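FMN-binding domain-containing protein (Clostridium perfringens, PDB 3O6U) is of unknown function but probably binds flavin mononucleotide (FMN). Local coordinates at residues V9-A14 against G18-L23; N38-N41 against A46-R49; S24-V27 against T33-K36; D53-M58 against G65-E70; P71-A76 against N96-L101. All coordinates share one frame; numbering follows the deposited sequence.

Contact 1 of 5, residues V9-A14 against G18-L23; sequences VETAKA and GYKAKL
Lys20 lays its methylene chain over the backbone of Ala14, with its CG 3.6 Å from Ala14 N. The chain is extended throughout and leads on to the Glu10 carboxylate, where Lys20 NZ and Glu10 OE2, 3.9 Å apart, form a long salt bridge. A long aliphatic stem ending in a charge suits this partly exposed spot, since the stem packs on Ala14 while NZ reaches on to Glu10. Lys22, the non-hydrogen-bonded partner of Glu10, crosses the same carboxylate through its CG. Strands 5-11 and 19-27 make a beta hairpin here, antiparallel at 169°, and its regular end is the hydrogen-bonded pair Val9 and Leu23: Val9 N reaches Leu23 O and Leu23 N reaches Val9 O, each at 2.9 Å. Toward the turn the pattern changes. Thr11 N still donates to Ala21 O, but Ala21 N is met by Thr11 OG1 at 2.9 Å, with an N-H...O angle of 167°. With chi1 of 51°, OG1 sits between its own N and carbonyl carbon, facing the other strand, so the hydroxyl stands in for a backbone carbonyl as the chain turns off. On the buried face Val9 CG1 touches Leu23 CB at 3.9 Å, and Leu101 and Phe98 of helix 92-111 cover these two residues.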
# COMPACT_ATOMS: atom_id res chain seq x y z
N VAL A 9 -4.68 5.61 -4.27
CA VAL A 9 -4.02 5.20 -5.48
C VAL A 9 -4.16 3.67 -5.56
O VAL A 9 -4.25 2.99 -4.54
CB VAL A 9 -2.55 5.65 -5.49
CG1 VAL A 9 -1.72 4.79 -4.59
CG2 VAL A 9 -2.04 5.64 -6.87
N GLU A 10 -4.18 3.15 -6.78
CA GLU A 10 -4.35 1.73 -7.03
C GLU A 10 -3.57 1.28 -8.25
O GLU A 10 -3.42 2.05 -9.19
CB GLU A 10 -5.82 1.46 -7.27
CG GLU A 10 -6.12 0.07 -7.74
CD GLU A 10 -7.60 -0.20 -7.78
OE1 GLU A 10 -8.27 0.13 -6.78
OE2 GLU A 10 -8.09 -0.75 -8.79
N THR A 11 -3.07 0.04 -8.24
CA THR A 11 -2.34 -0.51 -9.39
C THR A 11 -3.30 -0.62 -10.58
O THR A 11 -4.44 -1.04 -10.42
CB THR A 11 -1.75 -1.90 -9.08
OG1 THR A 11 -2.76 -2.76 -8.55
CG2 THR A 11 -0.61 -1.79 -8.09
N ALA A 12 -2.82 -0.25 -11.76
CA ALA A 12 -3.65 -0.24 -12.97
C ALA A 12 -4.23 -1.59 -13.35
O ALA A 12 -5.33 -1.67 -13.91
CB ALA A 12 -2.87 0.34 -14.13
N LYS A 13 -3.47 -2.63 -13.06
CA LYS A 13 -3.88 -4.00 -13.36
C LYS A 13 -3.37 -5.01 -12.35
O LYS A 13 -2.35 -4.79 -11.69
CB LYS A 13 -3.39 -4.38 -14.76
CG LYS A 13 -1.94 -4.06 -15.01
CD LYS A 13 -1.65 -3.92 -16.52
CE LYS A 13 -1.78 -2.48 -17.05
NZ LYS A 13 -3.20 -2.05 -17.21
N ALA A 14 -4.09 -6.11 -12.24
CA ALA A 14 -3.72 -7.20 -11.36
C ALA A 14 -2.34 -7.71 -11.77
O ALA A 14 -1.99 -7.69 -12.95
CB ALA A 14 -4.72 -8.33 -11.51
N GLY A 18 -3.13 -12.28 -9.94
CA GLY A 18 -4.49 -11.78 -9.85
C GLY A 18 -4.76 -10.76 -8.76
O GLY A 18 -5.90 -10.42 -8.51
N TYR A 19 -3.71 -10.30 -8.10
CA TYR A 19 -3.89 -9.30 -7.06
C TYR A 19 -3.55 -7.89 -7.48
O TYR A 19 -2.57 -7.65 -8.19
CB TYR A 19 -3.01 -9.59 -5.85
CG TYR A 19 -3.37 -10.86 -5.17
CD1 TYR A 19 -4.44 -10.93 -4.29
CD2 TYR A 19 -2.63 -12.02 -5.42
CE1 TYR A 19 -4.77 -12.12 -3.66
CE2 TYR A 19 -2.93 -13.21 -4.80
CZ TYR A 19 -4.00 -13.25 -3.92
OH TYR A 19 -4.28 -14.46 -3.30
N LYS A 20 -4.39 -6.96 -7.05
CA LYS A 20 -4.11 -5.55 -7.25
C LYS A 20 -3.74 -5.00 -5.87
O LYS A 20 -3.92 -5.67 -4.85
CB LYS A 20 -5.33 -4.79 -7.74
CG LYS A 20 -5.63 -5.00 -9.19
CD LYS A 20 -6.90 -4.27 -9.55
CE LYS A 20 -7.18 -4.38 -11.04
NZ LYS A 20 -8.42 -3.62 -11.41
N ALA A 21 -3.21 -3.79 -5.85
CA ALA A 21 -2.92 -3.15 -4.57
C ALA A 21 -3.42 -1.70 -4.52
O ALA A 21 -3.34 -0.92 -5.49
CB ALA A 21 -1.44 -3.25 -4.22
N LYS A 22 -3.92 -1.36 -3.34
CA LYS A 22 -4.54 -0.09 -3.07
C LYS A 22 -3.91 0.59 -1.86
O LYS A 22 -3.67 -0.06 -0.84
CB LYS A 22 -6.02 -0.38 -2.75
CG LYS A 22 -6.98 0.70 -3.14
CD LYS A 22 -8.35 0.41 -2.59
CE LYS A 22 -9.19 1.67 -2.62
NZ LYS A 22 -10.62 1.39 -2.94
N LEU A 23 -3.62 1.87 -1.99
CA LEU A 23 -3.12 2.63 -0.87
C LEU A 23 -3.99 3.87 -0.66
O LEU A 23 -4.19 4.67 -1.58
CB LEU A 23 -1.68 3.09 -1.08
CG LEU A 23 -1.10 4.06 -0.04
CD1 LEU A 23 -1.20 3.47 1.37
CD2 LEU A 23 0.35 4.39 -0.40

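Contact 2 of 5, residues N38-N41 against A46-R49; sequences NEFN and AMKR
Glu39 OE1 and Lys48 NZ form a salt bridge at 2.8 Å, the ammonium coming from above the carboxylate, 50° out of its plane. The bend of Lys48 at chi3 (-119°) lays its CD against Glu39 CB, at 3.9 Å, and brings NZ to OE1. The backbones themselves are joined by a single bridge at Phe40 and Met47: Lys48 N donates to Glu39 O at 3.1 Å and Asn41 N to Ala46 O at 2.9 Å. A water links Glu39 O, to which it donates at 2.7 Å, with Arg49 N. Met47, a selenomethionine, folds back so that its SE rests 3.6 Å from Asn38 CB and 3.7 Å from Phe40 CB; the selenium approaches the Phe40 ring obliquely, a Met-aromatic contact. Further out, Tyr69 OH also bonds Glu39 OE1, while Ser94 OG and Tyr37 OH bond OE2. Lys48 has a cation-pi partner in Tyr19, and Arg49 forms salt bridges to Glu70 and Glu74 of helix 66-80. The loop leaving strand 32-41 is thereby folded back against its end. With an ammonium and three hydroxyls gripping it, the buried Glu39 carboxylate is fixed in rotation and is probably stabilised as the anion.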
# COMPACT_ATOMS: atom_id res chain seq x y z
N ASN A 38 -3.84 -2.36 1.00
CA ASN A 38 -4.30 -3.71 0.78
C ASN A 38 -4.00 -4.31 -0.58
O ASN A 38 -4.23 -3.67 -1.61
CB ASN A 38 -5.83 -3.80 0.93
CG ASN A 38 -6.30 -3.63 2.34
OD1 ASN A 38 -6.15 -4.53 3.17
ND2 ASN A 38 -6.86 -2.47 2.63
N GLU A 39 -3.44 -5.52 -0.55
CA GLU A 39 -3.31 -6.31 -1.77
C GLU A 39 -4.66 -7.08 -1.77
O GLU A 39 -5.20 -7.43 -0.72
CB GLU A 39 -2.10 -7.22 -1.72
CG GLU A 39 -0.81 -6.37 -1.72
CD GLU A 39 0.43 -7.13 -1.27
OE1 GLU A 39 0.31 -8.34 -0.97
OE2 GLU A 39 1.52 -6.52 -1.23
N PHE A 40 -5.21 -7.32 -2.94
CA PHE A 40 -6.55 -7.90 -3.00
C PHE A 40 -6.88 -8.41 -4.38
O PHE A 40 -6.29 -8.01 -5.38
CB PHE A 40 -7.58 -6.83 -2.56
CG PHE A 40 -7.73 -5.68 -3.54
CD1 PHE A 40 -8.74 -5.70 -4.50
CD2 PHE A 40 -6.86 -4.59 -3.50
CE1 PHE A 40 -8.89 -4.64 -5.42
CE2 PHE A 40 -7.01 -3.54 -4.41
CZ PHE A 40 -8.03 -3.57 -5.37
N ASN A 41 -7.85 -9.30 -4.44
CA ASN A 41 -8.20 -9.91 -5.71
C ASN A 41 -9.00 -8.94 -6.56
O ASN A 41 -10.07 -8.48 -6.16
CB ASN A 41 -8.94 -11.22 -5.43
CG ASN A 41 -9.35 -11.94 -6.69
OD1 ASN A 41 -10.38 -11.63 -7.29
ND2 ASN A 41 -8.55 -12.91 -7.10
N ALA A 46 -11.51 -9.99 -2.52
CA ALA A 46 -11.03 -10.62 -1.30
C ALA A 46 -9.64 -10.04 -0.97
O ALA A 46 -8.73 -9.98 -1.81
CB ALA A 46 -10.89 -12.13 -1.48
N MSE A 47 -9.52 -9.58 0.26
CA MSE A 47 -8.30 -9.05 0.84
C MSE A 47 -7.29 -10.17 1.15
O MSE A 47 -7.63 -11.18 1.77
CB MSE A 47 -8.66 -8.31 2.11
CG MSE A 47 -9.68 -7.20 1.86
SE MSE A 47 -8.91 -5.75 0.77
CE MSE A 47 -10.44 -5.21 -0.33
N LYS A 48 -6.06 -9.99 0.71
CA LYS A 48 -4.98 -10.94 0.94
C LYS A 48 -4.65 -11.12 2.44
O LYS A 48 -4.26 -12.20 2.87
CB LYS A 48 -3.73 -10.45 0.21
CG LYS A 48 -2.74 -11.52 -0.15
CD LYS A 48 -1.47 -10.90 -0.71
CE LYS A 48 -1.18 -11.34 -2.13
NZ LYS A 48 -0.13 -10.47 -2.76
N ARG A 49 -4.82 -10.07 3.24
CA ARG A 49 -4.45 -10.20 4.64
C ARG A 49 -5.47 -10.95 5.46
O ARG A 49 -5.24 -11.27 6.63
CB ARG A 49 -4.11 -8.81 5.23
CG ARG A 49 -5.21 -8.04 5.91
CD ARG A 49 -4.94 -6.58 5.61
NE ARG A 49 -5.03 -5.69 6.75
CZ ARG A 49 -4.54 -4.45 6.77
NH1 ARG A 49 -3.91 -3.94 5.71
NH2 ARG A 49 -4.66 -3.73 7.88
O HOH W 1 -4.68 -7.18 1.93

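Contact 3 of 5, residues S24-V27 against T33-K36; sequences SIKV and TEAK
Strands 24-27 and 33-36 run antiparallel at 175°, with Ser24 and Lys36 exchanging two backbone bonds, Ser24 N to Lys36 O at 2.8 Å and Lys36 N to Ser24 O at 2.7 Å. Ile25 and Ala35 follow as a non-hydrogen-bonded pair, and then the register slips: Thr33 and Glu34 both face Lys26, which makes a classic beta bulge. Lys26 O takes a short bond from Thr33 N at 2.7 Å and a weak one from Glu34 N, while Lys26 N donates to Glu34 O. This is the hairpin of strands 19-27 and 32-41, with the bulge set close to its turn. On one face Ile25 CG2 meets Ala35 CB at 4.2 Å. Leu77 of helix 66-80 touches both residues, so a branched aliphatic and a small methyl suit this covered face. On the other face Lys26 and Glu34 run alongside each other, pointing the same way, and Lys26 CB is 3.7 Å from Glu34 CG. With CG anti to the backbone N, the lysine stem also passes Thr33 CG2, at 3.9 Å from Lys26 CG. The neighbouring strand 5-11 supplies the polar partners: Asp6 forms a salt bridge with Lys26 NZ and Thr8 bonds Ser24 OG. Lys26 and Glu34 therefore touch through methylenes, their charges 7.0 Å apart from Lys26 NZ to Glu34 OE2, and what pull exists between them is probably weak.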
# COMPACT_ATOMS: atom_id res chain seq x y z
N SER A 24 -4.55 4.00 0.55
CA SER A 24 -5.30 5.20 0.88
C SER A 24 -4.61 5.93 2.02
O SER A 24 -4.02 5.30 2.90
CB SER A 24 -6.73 4.91 1.33
OG SER A 24 -7.58 4.79 0.22
N ILE A 25 -4.66 7.25 1.96
CA ILE A 25 -4.13 8.03 3.05
C ILE A 25 -5.08 9.18 3.40
O ILE A 25 -5.97 9.55 2.63
CB ILE A 25 -2.69 8.62 2.78
CG1 ILE A 25 -2.68 9.53 1.55
CG2 ILE A 25 -1.68 7.49 2.66
CD1 ILE A 25 -1.44 10.42 1.48
N LYS A 26 -4.92 9.67 4.62
CA LYS A 26 -5.67 10.84 5.03
C LYS A 26 -4.58 11.82 5.50
O LYS A 26 -3.64 11.45 6.21
CB LYS A 26 -6.70 10.51 6.13
CG LYS A 26 -7.55 11.71 6.58
CD LYS A 26 -8.56 11.33 7.69
CE LYS A 26 -9.68 10.43 7.18
NZ LYS A 26 -10.57 11.10 6.19
N VAL A 27 -4.70 13.05 5.04
CA VAL A 27 -3.75 14.09 5.39
C VAL A 27 -4.51 15.16 6.16
O VAL A 27 -5.51 15.69 5.68
CB VAL A 27 -3.10 14.72 4.11
CG1 VAL A 27 -2.09 15.78 4.52
CG2 VAL A 27 -2.43 13.63 3.23
N THR A 33 -2.00 11.02 8.32
CA THR A 33 -2.65 10.74 9.58
C THR A 33 -3.27 9.35 9.64
O THR A 33 -3.38 8.76 10.71
CB THR A 33 -3.69 11.89 9.75
OG1 THR A 33 -3.53 12.55 11.02
CG2 THR A 33 -5.09 11.37 9.55
N GLU A 34 -3.68 8.86 8.49
CA GLU A 34 -4.22 7.51 8.35
C GLU A 34 -3.60 6.94 7.07
O GLU A 34 -3.39 7.65 6.09
CB GLU A 34 -5.74 7.51 8.17
CG GLU A 34 -6.54 8.36 9.14
CD GLU A 34 -6.85 7.66 10.45
OE1 GLU A 34 -7.00 6.41 10.45
OE2 GLU A 34 -6.98 8.37 11.48
N ALA A 35 -3.30 5.65 7.08
CA ALA A 35 -2.74 4.99 5.91
C ALA A 35 -3.33 3.57 5.82
O ALA A 35 -3.20 2.78 6.76
CB ALA A 35 -1.23 4.93 6.01
N LYS A 36 -4.00 3.26 4.70
CA LYS A 36 -4.61 1.94 4.49
C LYS A 36 -4.09 1.26 3.22
O LYS A 36 -4.31 1.73 2.11
CB LYS A 36 -6.15 2.03 4.45
CG LYS A 36 -6.86 0.66 4.39
CD LYS A 36 -8.21 0.66 5.15
CE LYS A 36 -9.39 0.10 4.33
NZ LYS A 36 -9.27 -1.35 3.94

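Contact 4 of 5, residues D53-M58 against G65-E70; sequences DYNEKM and GPAEYE
The Tyr54 ring meets Pro66 obliquely, its CD1 lying 4.2 Å from Pro66 CG, while the ring of Tyr19 in strand 19-27 meets it with the two planes at about 80°. A second ring, Tyr69, carries the same proline from another direction: Pro66 CA sits over the ring centre, 3.4 Å above its plane, and Pro66 thus touches both tyrosines, through CG and through CA. Two consecutive helices, 52-62 and 66-80, meet here nearly at right angles at the start of the second, their segments 80° apart in direction and their axes 10.0 Å apart at closest. At that spacing the helices touch chiefly through the side chains of one and the first turn of the other. Asn55 is the central side chain on the first helix. Its CG, placed beside the backbone N by a chi1 of -78°, comes 3.8 Å from Pro66 CD and 3.9 Å from Ala67 CB, the side chains of Asn55 and Pro66 sliding past each other in opposite directions. Each residue at the start of helix 66-80 fits its position. Gly65 is the N-cap and brings no side chain to the side facing helix 52-62. Pro66 can begin a helix because a first-turn residue needs no N-H for an intrahelical bond, and Ala67 sets a small methyl beside Asn55. Tyr69 reaches through its OH to Glu39 of strand 32-41. At the cap itself, Gly65 O accepts two backbone N-H groups, Tyr69 N at 2.7 Å and Glu68 N at 2.8 Å, which arrive from opposite faces of its carbonyl plane.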
# COMPACT_ATOMS: atom_id res chain seq x y z
N ASP A 53 -4.70 -19.40 4.39
CA ASP A 53 -3.75 -20.28 3.70
C ASP A 53 -2.68 -19.50 2.98
O ASP A 53 -1.52 -19.89 2.98
CB ASP A 53 -4.45 -21.21 2.69
CG ASP A 53 -5.17 -22.36 3.36
OD1 ASP A 53 -4.93 -22.59 4.57
OD2 ASP A 53 -5.95 -23.05 2.67
N TYR A 54 -3.06 -18.38 2.37
CA TYR A 54 -2.08 -17.57 1.69
C TYR A 54 -1.03 -17.08 2.67
O TYR A 54 0.15 -17.02 2.35
CB TYR A 54 -2.72 -16.36 1.02
CG TYR A 54 -1.78 -15.65 0.09
CD1 TYR A 54 -0.73 -14.86 0.58
CD2 TYR A 54 -1.91 -15.80 -1.29
CE1 TYR A 54 0.16 -14.23 -0.29
CE2 TYR A 54 -1.03 -15.18 -2.16
CZ TYR A 54 0.01 -14.40 -1.66
OH TYR A 54 0.87 -13.79 -2.55
N ASN A 55 -1.47 -16.73 3.88
CA ASN A 55 -0.52 -16.26 4.87
C ASN A 55 0.38 -17.35 5.40
O ASN A 55 1.59 -17.24 5.31
CB ASN A 55 -1.21 -15.64 6.08
CG ASN A 55 -1.68 -14.25 5.82
OD1 ASN A 55 -2.81 -14.06 5.36
ND2 ASN A 55 -0.83 -13.25 6.08
N GLU A 56 -0.23 -18.40 5.94
CA GLU A 56 0.54 -19.47 6.58
C GLU A 56 1.66 -19.99 5.71
O GLU A 56 2.79 -20.16 6.18
CB GLU A 56 -0.39 -20.59 7.04
CG GLU A 56 -1.14 -20.24 8.31
CD GLU A 56 -2.15 -21.30 8.68
OE1 GLU A 56 -2.43 -22.19 7.83
OE2 GLU A 56 -2.68 -21.25 9.81
N LYS A 57 1.35 -20.25 4.45
CA LYS A 57 2.39 -20.69 3.53
C LYS A 57 3.48 -19.58 3.45
O LYS A 57 4.66 -19.89 3.27
CB LYS A 57 1.79 -20.94 2.13
CG LYS A 57 2.73 -20.66 0.94
CD LYS A 57 2.42 -19.32 0.26
CE LYS A 57 3.46 -18.26 0.57
NZ LYS A 57 3.54 -17.17 -0.44
N MSE A 58 3.07 -18.32 3.65
CA MSE A 58 3.96 -17.14 3.54
C MSE A 58 4.78 -16.85 4.80
O MSE A 58 5.95 -16.46 4.70
CB MSE A 58 3.13 -15.93 3.08
CG MSE A 58 3.79 -14.57 3.28
SE MSE A 58 4.82 -13.84 1.78
CE MSE A 58 5.66 -15.51 1.26
N GLY A 65 3.82 -12.69 6.21
CA GLY A 65 2.74 -12.45 5.26
C GLY A 65 2.02 -11.11 5.40
O GLY A 65 2.26 -10.34 6.34
N PRO A 66 1.05 -10.87 4.48
CA PRO A 66 0.26 -9.62 4.43
C PRO A 66 -0.35 -9.16 5.74
O PRO A 66 -0.32 -7.97 6.06
CB PRO A 66 -0.83 -9.94 3.39
CG PRO A 66 -0.36 -11.19 2.69
CD PRO A 66 0.43 -11.94 3.70
N ALA A 67 -0.89 -10.12 6.46
CA ALA A 67 -1.50 -9.90 7.76
C ALA A 67 -0.52 -9.15 8.65
O ALA A 67 -0.93 -8.31 9.44
CB ALA A 67 -1.89 -11.24 8.36
N GLU A 68 0.76 -9.47 8.51
CA GLU A 68 1.81 -8.76 9.22
C GLU A 68 2.40 -7.58 8.42
O GLU A 68 2.45 -6.46 8.94
CB GLU A 68 2.96 -9.71 9.58
CG GLU A 68 2.49 -11.10 9.95
CD GLU A 68 3.54 -11.94 10.65
OE1 GLU A 68 4.48 -12.41 9.98
OE2 GLU A 68 3.43 -12.11 11.89
N TYR A 69 2.83 -7.79 7.17
CA TYR A 69 3.50 -6.69 6.49
C TYR A 69 2.66 -5.50 6.10
O TYR A 69 3.18 -4.38 6.14
CB TYR A 69 4.38 -7.17 5.27
CG TYR A 69 3.69 -7.78 4.07
CD1 TYR A 69 2.83 -7.03 3.26
CD2 TYR A 69 3.94 -9.10 3.71
CE1 TYR A 69 2.24 -7.61 2.13
CE2 TYR A 69 3.36 -9.66 2.60
CZ TYR A 69 2.52 -8.92 1.82
OH TYR A 69 1.92 -9.54 0.75
N GLU A 70 1.38 -5.70 5.81
CA GLU A 70 0.57 -4.56 5.38
C GLU A 70 0.36 -3.56 6.47
O GLU A 70 0.47 -2.36 6.24
CB GLU A 70 -0.77 -5.00 4.75
CG GLU A 70 -0.59 -5.79 3.46
CD GLU A 70 -1.90 -6.20 2.84
OE1 GLU A 70 -2.92 -6.17 3.57
OE2 GLU A 70 -1.91 -6.55 1.64

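Contact 5 of 5, residues P71-A76 against N96-L101; sequences PQLEKA and NQFKKL
Phe98 reaches from helix 92-111 into the side of helix 66-80, and its atoms meet Leu73 one after another. CB comes first, 4.1 Å from the Leu73 methyl CD1. With CG anti to the backbone N (chi1 179°), the ring is carried straight out from its own helix and slides under the leucine, the two side chains running past each other in opposite directions. Phe98 CG lies 3.9 Å from Leu73 CB, and CD1 is slightly nearer at 3.8 Å. Leu73 CB in fact stands almost exactly over the ring centre, 3.7 Å from the centroid and 5° off the normal, a CH-pi contact with the full face. In this alpha+beta fold both helices pack on the same side of the mixed sheet, and Phe98 fills the seam between them, with Leu23 of strand 19-27 beneath it and Tyr37 of strand 32-41 edge-to-face with its ring. Farther out the ring still lies under CB, with CE1 3.9 Å from Leu73 CB, but also nears the backbone: CE2 is 3.5 Å and CZ, the tip, 3.3 Å from Leu73 O. That oxygen lies above the plane toward the CZ end, on the same face as Leu73 CB. A flat aromatic suits this place because its face can accept a CB while its far end lies against the Leu73 carbonyl. Leu73 continues to Ile85 and Ile88 of the following loop, while Glu74 turns to Tyr37 N and Arg49.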
# COMPACT_ATOMS: atom_id res chain seq x y z
N PRO A 71 0.05 -4.03 7.69
CA PRO A 71 -0.13 -3.02 8.74
C PRO A 71 1.22 -2.39 9.08
O PRO A 71 1.27 -1.23 9.49
CB PRO A 71 -0.74 -3.81 9.90
CG PRO A 71 -1.27 -5.08 9.26
CD PRO A 71 -0.32 -5.37 8.15
N GLN A 72 2.32 -3.12 8.92
CA GLN A 72 3.63 -2.52 9.19
C GLN A 72 3.94 -1.40 8.20
O GLN A 72 4.37 -0.31 8.62
CB GLN A 72 4.74 -3.58 9.15
CG GLN A 72 4.70 -4.44 10.40
CD GLN A 72 5.74 -5.54 10.43
OE1 GLN A 72 6.85 -5.38 9.90
NE2 GLN A 72 5.40 -6.66 11.06
N LEU A 73 3.70 -1.65 6.92
CA LEU A 73 3.96 -0.67 5.88
C LEU A 73 3.15 0.60 6.14
O LEU A 73 3.65 1.73 5.98
CB LEU A 73 3.64 -1.27 4.51
CG LEU A 73 4.56 -2.44 4.15
CD1 LEU A 73 4.00 -3.24 3.01
CD2 LEU A 73 5.94 -1.92 3.81
N GLU A 74 1.90 0.40 6.54
CA GLU A 74 1.02 1.51 6.85
C GLU A 74 1.63 2.40 7.94
O GLU A 74 1.68 3.62 7.79
CB GLU A 74 -0.34 1.00 7.33
CG GLU A 74 -1.18 0.28 6.27
CD GLU A 74 -2.49 -0.25 6.84
OE1 GLU A 74 -2.72 -0.08 8.06
OE2 GLU A 74 -3.29 -0.85 6.09
N LYS A 75 2.10 1.77 9.02
CA LYS A 75 2.65 2.53 10.14
C LYS A 75 3.95 3.23 9.81
O LYS A 75 4.14 4.40 10.16
CB LYS A 75 2.86 1.62 11.35
CG LYS A 75 1.61 0.99 11.88
CD LYS A 75 1.96 0.00 12.98
CE LYS A 75 0.91 -1.10 13.12
NZ LYS A 75 1.31 -2.38 12.44
N ALA A 76 4.85 2.52 9.13
CA ALA A 76 6.14 3.07 8.72
C ALA A 76 5.94 4.31 7.87
O ALA A 76 6.74 5.23 7.92
CB ALA A 76 6.96 2.04 7.96
N ASN A 96 8.38 -2.80 -2.02
CA ASN A 96 8.68 -2.03 -3.23
C ASN A 96 7.38 -1.60 -3.92
O ASN A 96 7.25 -0.44 -4.32
CB ASN A 96 9.55 -2.85 -4.17
CG ASN A 96 11.00 -2.95 -3.70
OD1 ASN A 96 11.74 -3.82 -4.16
ND2 ASN A 96 11.40 -2.06 -2.80
N GLN A 97 6.43 -2.52 -4.09
CA GLN A 97 5.15 -2.13 -4.66
C GLN A 97 4.54 -0.99 -3.80
O GLN A 97 4.15 0.05 -4.34
CB GLN A 97 4.21 -3.33 -4.70
CG GLN A 97 2.77 -2.99 -5.07
CD GLN A 97 1.98 -4.21 -5.51
OE1 GLN A 97 1.92 -4.51 -6.69
NE2 GLN A 97 1.41 -4.92 -4.55
N PHE A 98 4.49 -1.18 -2.48
CA PHE A 98 3.97 -0.16 -1.54
C PHE A 98 4.67 1.18 -1.73
O PHE A 98 4.01 2.22 -1.76
CB PHE A 98 4.15 -0.61 -0.08
CG PHE A 98 3.65 0.41 0.96
CD1 PHE A 98 2.31 0.45 1.34
CD2 PHE A 98 4.53 1.31 1.56
CE1 PHE A 98 1.86 1.36 2.31
CE2 PHE A 98 4.09 2.22 2.52
CZ PHE A 98 2.74 2.24 2.90
N LYS A 99 6.00 1.14 -1.83
CA LYS A 99 6.77 2.37 -1.99
C LYS A 99 6.37 3.15 -3.24
O LYS A 99 6.22 4.36 -3.17
CB LYS A 99 8.29 2.08 -1.97
CG LYS A 99 8.77 1.63 -0.57
CD LYS A 99 10.25 1.23 -0.50
CE LYS A 99 11.16 2.43 -0.74
NZ LYS A 99 12.53 2.21 -0.22
N LYS A 100 6.15 2.46 -4.37
CA LYS A 100 5.74 3.18 -5.59
C LYS A 100 4.38 3.88 -5.44
O LYS A 100 4.22 5.04 -5.83
CB LYS A 100 5.73 2.23 -6.80
CG LYS A 100 7.14 1.77 -7.25
CD LYS A 100 7.08 0.86 -8.48
CE LYS A 100 8.46 0.35 -8.91
NZ LYS A 100 8.77 -1.03 -8.41
N LEU A 101 3.41 3.18 -4.84
CA LEU A 101 2.08 3.74 -4.57
C LEU A 101 2.20 4.94 -3.60
O LEU A 101 1.54 5.97 -3.79
CB LEU A 101 1.15 2.65 -4.00
CG LEU A 101 0.78 1.52 -4.98
CD1 LEU A 101 -0.08 0.47 -4.31
CD2 LEU A 101 0.05 2.12 -6.15

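Contacts 1 and 3 lie along strand 19-27, which pairs with strand 5-11 in one and strand 32-41 in the other; contact 2 takes up the far end of strand 32-41. Contacts 4 and 5 share helix 66-80. Contact 5 is buried, without hydrogen bonds or charge pairs between its helices; its centre is about 13 Å from that of contact 1, whose Val9, Ala21 and Leu23 are touched by its Gln97 and Leu101. Contact 3 is a surface contact carried by backbone bonds and lysine stems. Contacts 1, 2 and 4 are partly buried. Contact 2 combines buried charge with backbone bonding, and Tyr69 and Glu70 of contact 4 bond to its Glu39, whereas contact 4 relies on packing of Asn55 and Tyr54 on Pro66 and Ala67.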